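Local coordinates for protein glycerate 2-kinase (Pyrococcus horikoshii, PDB 1X3L) that catalyses the ATP-dependent phosphorylation of D-glycerate to 2-phosphoglycerate, with magnesium as its cofactor, at residues 9-23 / 418-432. Numbering follows the deposited sequence.
Sequences IGLRLVGEAIKAADP and TGPTGTNVNSIVIAI. With EDO (1,2-ethanediol), chain C.
The helix carrying G10, L13 and A17 lies over the strand carrying I428, I430 and I432, running roughly antiparallel to it at 149° with the axes 9.7 Å apart at closest approach. This is a worked example of a helix laid on a sheet face: alternate strand residues point one way, and each isoleucine touches the helix through its CD1. I432 CD1 rests 3.7 Å from G10 CA, and I9 CG2 flanks the same methyl. With CG1 anti to the carbonyl carbon (chi1 -58°) and the chain extended beyond it (chi2 177°), I430 carries CD1 to L13 CB at 3.8 Å; I428 CD1 meets A17 CB at 3.9 Å. At A21 the chemistry changes. T423 OG1 donates to A21 O at 2.7 Å, coming from above the carbonyl plane, and T423 CG2 packs on A21 CB, which also touches V425 CG2 at 3.8 Å. A valine in place of T423 would probably leave A21 O without this donor, with apolar packing alone joining the segments there. Oily contacts thus seat the helix on the mixed sheet, whereas one short hydrogen bond pins the turn into helix 23-30, where D22 is the N-cap, its OD2 bonded to R25 N.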
loop_
_atom_site.group_PDB
_atom_site.type_symbol
_atom_site.label_atom_id
_atom_site.label_comp_id
_atom_site.label_asym_id
_atom_site.label_seq_id
_atom_site.Cartn_x
_atom_site.Cartn_y
_atom_site.Cartn_z
ATOM N N ILE A 9 11.069 -14.945 18.290
ATOM C CA ILE A 9 10.504 -13.628 18.560
ATOM C C ILE A 9 10.411 -12.837 17.259
ATOM O O ILE A 9 9.357 -12.287 16.925
ATOM C CB ILE A 9 11.356 -12.845 19.573
ATOM C CG1 ILE A 9 11.267 -13.516 20.945
ATOM C CG2 ILE A 9 10.873 -11.394 19.653
ATOM C CD1 ILE A 9 12.223 -12.947 21.986
ATOM N N GLY A 10 11.515 -12.799 16.520
ATOM C CA GLY A 10 11.527 -12.076 15.261
ATOM C C GLY A 10 10.452 -12.555 14.297
ATOM O O GLY A 10 9.721 -11.748 13.723
ATOM N N LEU A 11 10.351 -13.868 14.111
ATOM C CA LEU A 11 9.350 -14.417 13.196
ATOM C C LEU A 11 7.928 -14.162 13.698
ATOM O O LEU A 11 6.998 -13.983 12.905
ATOM C CB LEU A 11 9.602 -15.911 12.980
ATOM C CG LEU A 11 10.910 -16.200 12.226
ATOM C CD1 LEU A 11 11.162 -17.711 12.142
ATOM C CD2 LEU A 11 10.828 -15.605 10.834
ATOM N N ARG A 12 7.765 -14.133 15.017
ATOM C CA ARG A 12 6.462 -13.863 15.618
ATOM C C ARG A 12 6.029 -12.428 15.283
ATOM O O ARG A 12 4.866 -12.171 14.974
ATOM C CB ARG A 12 6.543 -14.043 17.138
ATOM C CG ARG A 12 5.230 -13.837 17.865
ATOM C CD ARG A 12 5.354 -14.128 19.363
ATOM N NE ARG A 12 4.135 -13.762 20.082
ATOM C CZ ARG A 12 3.089 -14.564 20.249
ATOM N NH1 ARG A 12 3.108 -15.795 19.753
ATOM N NH2 ARG A 12 2.018 -14.138 20.910
ATOM N N LEU A 13 6.974 -11.499 15.341
ATOM C CA LEU A 13 6.701 -10.096 15.049
ATOM C C LEU A 13 6.445 -9.884 13.553
ATOM O O LEU A 13 5.669 -9.012 13.170
ATOM C CB LEU A 13 7.872 -9.230 15.527
ATOM C CG LEU A 13 8.115 -9.277 17.043
ATOM C CD1 LEU A 13 9.341 -8.453 17.411
ATOM C CD2 LEU A 13 6.884 -8.751 17.779
ATOM N N VAL A 14 7.101 -10.678 12.708
ATOM C CA VAL A 14 6.878 -10.574 11.270
ATOM C C VAL A 14 5.427 -10.991 10.997
ATOM O O VAL A 14 4.716 -10.346 10.224
ATOM C CB VAL A 14 7.814 -11.511 10.470
ATOM C CG1 VAL A 14 7.309 -11.627 9.029
ATOM C CG2 VAL A 14 9.254 -10.965 10.493
ATOM N N GLY A 15 5.000 -12.076 11.636
ATOM C CA GLY A 15 3.640 -12.557 11.463
ATOM C C GLY A 15 2.607 -11.510 11.853
ATOM O O GLY A 15 1.570 -11.375 11.196
ATOM N N GLU A 16 2.885 -10.765 12.921
ATOM C CA GLU A 16 1.969 -9.721 13.383
ATOM C C GLU A 16 1.818 -8.603 12.352
ATOM O O GLU A 16 0.719 -8.107 12.120
ATOM C CB GLU A 16 2.454 -9.123 14.706
ATOM C CG GLU A 16 2.202 -10.000 15.915
ATOM C CD GLU A 16 0.719 -10.223 16.167
ATOM O OE1 GLU A 16 -0.015 -9.227 16.347
ATOM O OE2 GLU A 16 0.288 -11.393 16.185
ATOM N N ALA A 17 2.929 -8.210 11.741
ATOM C CA ALA A 17 2.905 -7.146 10.744
ATOM C C ALA A 17 2.068 -7.573 9.547
ATOM O O ALA A 17 1.277 -6.794 9.024
ATOM C CB ALA A 17 4.329 -6.808 10.293
ATOM N N ILE A 18 2.249 -8.817 9.115
ATOM C CA ILE A 18 1.510 -9.321 7.971
ATOM C C ILE A 18 0.016 -9.424 8.269
ATOM O O ILE A 18 -0.805 -9.055 7.437
ATOM C CB ILE A 18 2.058 -10.689 7.525
ATOM C CG1 ILE A 18 3.509 -10.530 7.069
ATOM C CG2 ILE A 18 1.208 -11.249 6.390
ATOM C CD1 ILE A 18 4.200 -11.844 6.748
ATOM N N LYS A 19 -0.334 -9.907 9.459
ATOM C CA LYS A 19 -1.741 -10.036 9.845
ATOM C C LYS A 19 -2.429 -8.673 9.913
ATOM O O LYS A 19 -3.575 -8.527 9.495
ATOM C CB LYS A 19 -1.869 -10.729 11.205
ATOM C CG LYS A 19 -1.403 -12.177 11.230
ATOM C CD LYS A 19 -1.488 -12.747 12.643
ATOM C CE LYS A 19 -0.863 -14.129 12.724
ATOM N NZ LYS A 19 -0.857 -14.657 14.127
ATOM N N ALA A 20 -1.728 -7.677 10.440
ATOM C CA ALA A 20 -2.289 -6.332 10.557
ATOM C C ALA A 20 -2.500 -5.698 9.180
ATOM O O ALA A 20 -3.219 -4.705 9.049
ATOM C CB ALA A 20 -1.371 -5.456 11.403
ATOM N N ALA A 21 -1.862 -6.270 8.158
ATOM C CA ALA A 21 -1.989 -5.754 6.799
ATOM C C ALA A 21 -2.930 -6.600 5.942
ATOM O O ALA A 21 -3.193 -6.262 4.788
ATOM C CB ALA A 21 -0.617 -5.666 6.136
ATOM N N ASP A 22 -3.432 -7.698 6.499
ATOM C CA ASP A 22 -4.356 -8.558 5.766
ATOM C C ASP A 22 -5.637 -7.774 5.501
ATOM O O ASP A 22 -6.270 -7.276 6.437
ATOM C CB ASP A 22 -4.684 -9.813 6.577
ATOM C CG ASP A 22 -5.674 -10.714 5.867
ATOM O OD1 ASP A 22 -5.339 -11.204 4.774
ATOM O OD2 ASP A 22 -6.789 -10.923 6.391
ATOM N N PRO A 23 -6.045 -7.659 4.225
ATOM C CA PRO A 23 -7.262 -6.913 3.884
ATOM C C PRO A 23 -8.491 -7.326 4.690
ATOM O O PRO A 23 -9.186 -6.478 5.249
ATOM C CB PRO A 23 -7.418 -7.170 2.390
ATOM C CG PRO A 23 -5.990 -7.308 1.930
ATOM C CD PRO A 23 -5.402 -8.191 3.009
ATOM N N THR A 418 7.794 -16.075 2.860
ATOM C CA THR A 418 6.454 -15.968 3.425
ATOM C C THR A 418 5.450 -16.638 2.490
ATOM O O THR A 418 4.380 -17.082 2.915
ATOM C CB THR A 418 6.026 -14.500 3.563
ATOM O OG1 THR A 418 6.072 -13.880 2.270
ATOM C CG2 THR A 418 6.957 -13.746 4.515
ATOM N N GLY A 419 5.805 -16.715 1.211
ATOM C CA GLY A 419 4.883 -17.270 0.242
ATOM C C GLY A 419 3.874 -16.157 0.023
ATOM O O GLY A 419 4.093 -15.041 0.512
ATOM N N PRO A 420 2.766 -16.404 -0.691
ATOM C CA PRO A 420 1.786 -15.331 -0.902
ATOM C C PRO A 420 1.266 -14.756 0.419
ATOM O O PRO A 420 0.954 -15.496 1.355
ATOM C CB PRO A 420 0.692 -16.012 -1.720
ATOM C CG PRO A 420 0.786 -17.457 -1.279
ATOM C CD PRO A 420 2.285 -17.678 -1.252
ATOM N N THR A 421 1.176 -13.432 0.481
ATOM C CA THR A 421 0.718 -12.745 1.681
ATOM C C THR A 421 -0.672 -12.137 1.524
ATOM O O THR A 421 -1.343 -11.840 2.512
ATOM C CB THR A 421 1.682 -11.619 2.059
ATOM O OG1 THR A 421 1.628 -10.592 1.059
ATOM C CG2 THR A 421 3.100 -12.158 2.157
ATOM N N GLY A 422 -1.096 -11.936 0.281
ATOM C CA GLY A 422 -2.408 -11.363 0.044
ATOM C C GLY A 422 -2.518 -9.878 0.352
ATOM O O GLY A 422 -3.622 -9.352 0.495
ATOM N N THR A 423 -1.385 -9.189 0.459
ATOM C CA THR A 423 -1.419 -7.757 0.739
ATOM C C THR A 423 -0.127 -7.049 0.342
ATOM O O THR A 423 0.784 -7.663 -0.223
ATOM C CB THR A 423 -1.697 -7.490 2.233
ATOM O OG1 THR A 423 -1.828 -6.078 2.447
ATOM C CG2 THR A 423 -0.567 -8.046 3.100
ATOM N N ASN A 424 -0.059 -5.753 0.628
ATOM C CA ASN A 424 1.123 -4.966 0.309
ATOM C C ASN A 424 1.128 -3.593 0.964
ATOM O O ASN A 424 0.402 -2.688 0.549
ATOM C CB ASN A 424 1.268 -4.806 -1.211
ATOM C CG ASN A 424 2.447 -3.924 -1.599
ATOM O OD1 ASN A 424 3.406 -3.775 -0.843
ATOM N ND2 ASN A 424 2.385 -3.346 -2.794
ATOM N N VAL A 425 1.942 -3.452 2.006
ATOM C CA VAL A 425 2.082 -2.176 2.691
ATOM C C VAL A 425 3.573 -1.869 2.755
ATOM O O VAL A 425 4.056 -1.230 3.685
ATOM C CB VAL A 425 1.469 -2.201 4.113
ATOM C CG1 VAL A 425 -0.045 -2.384 4.009
ATOM C CG2 VAL A 425 2.086 -3.309 4.941
ATOM N N ASN A 426 4.283 -2.349 1.738
ATOM C CA ASN A 426 5.727 -2.173 1.539
ATOM C C ASN A 426 6.576 -2.930 2.578
ATOM O O ASN A 426 6.180 -3.958 3.112
ATOM C CB ASN A 426 6.038 -0.677 1.602
ATOM C CG ASN A 426 5.510 -0.002 0.364
ATOM O OD1 ASN A 426 5.651 -0.493 -0.753
ATOM N ND2 ASN A 426 4.878 1.165 0.579
ATOM N N SER A 427 7.781 -2.439 2.852
ATOM C CA SER A 427 8.704 -3.178 3.710
ATOM C C SER A 427 8.939 -2.700 5.129
ATOM O O SER A 427 8.746 -1.529 5.455
ATOM C CB SER A 427 10.058 -3.293 3.009
ATOM O OG SER A 427 9.923 -3.947 1.760
ATOM N N ILE A 428 9.390 -3.635 5.963
ATOM C CA ILE A 428 9.684 -3.351 7.357
ATOM C C ILE A 428 10.954 -4.059 7.798
ATOM O O ILE A 428 11.208 -5.206 7.410
ATOM C CB ILE A 428 8.552 -3.824 8.287
ATOM C CG1 ILE A 428 7.240 -3.147 7.900
ATOM C CG2 ILE A 428 8.923 -3.532 9.743
ATOM C CD1 ILE A 428 6.020 -3.695 8.635
ATOM N N VAL A 429 11.750 -3.360 8.600
ATOM C CA VAL A 429 12.969 -3.917 9.145
ATOM C C VAL A 429 12.774 -3.961 10.652
ATOM O O VAL A 429 12.447 -2.948 11.270
ATOM C CB VAL A 429 14.206 -3.038 8.865
ATOM C CG1 VAL A 429 15.443 -3.716 9.434
ATOM C CG2 VAL A 429 14.375 -2.805 7.361
ATOM N N ILE A 430 12.953 -5.130 11.244
ATOM C CA ILE A 430 12.811 -5.242 12.685
ATOM C C ILE A 430 14.187 -5.552 13.260
ATOM O O ILE A 430 14.826 -6.518 12.844
ATOM C CB ILE A 430 11.845 -6.376 13.072
ATOM C CG1 ILE A 430 10.470 -6.143 12.435
ATOM C CG2 ILE A 430 11.714 -6.448 14.591
ATOM C CD1 ILE A 430 9.456 -7.271 12.724
ATOM N N ALA A 431 14.657 -4.722 14.189
ATOM C CA ALA A 431 15.955 -4.952 14.816
ATOM C C ALA A 431 15.735 -5.277 16.291
ATOM O O ALA A 431 15.112 -4.510 17.025
ATOM C CB ALA A 431 16.848 -3.715 14.669
ATOM N N ILE A 432 16.245 -6.423 16.726
ATOM C CA ILE A 432 16.069 -6.835 18.109
ATOM C C ILE A 432 17.396 -6.960 18.838
ATOM O O ILE A 432 18.335 -7.566 18.328
ATOM C CB ILE A 432 15.355 -8.206 18.194
ATOM C CG1 ILE A 432 14.031 -8.158 17.428
ATOM C CG2 ILE A 432 15.128 -8.584 19.654
ATOM C CD1 ILE A 432 13.381 -9.518 17.250
HETATM C C1 EDO C . 6.991 -17.955 11.767
HETATM O O1 EDO C . 6.321 -17.649 13.006
HETATM C C2 EDO C . 6.357 -17.196 10.587
HETATM O O2 EDO C . 6.434 -15.770 10.776
#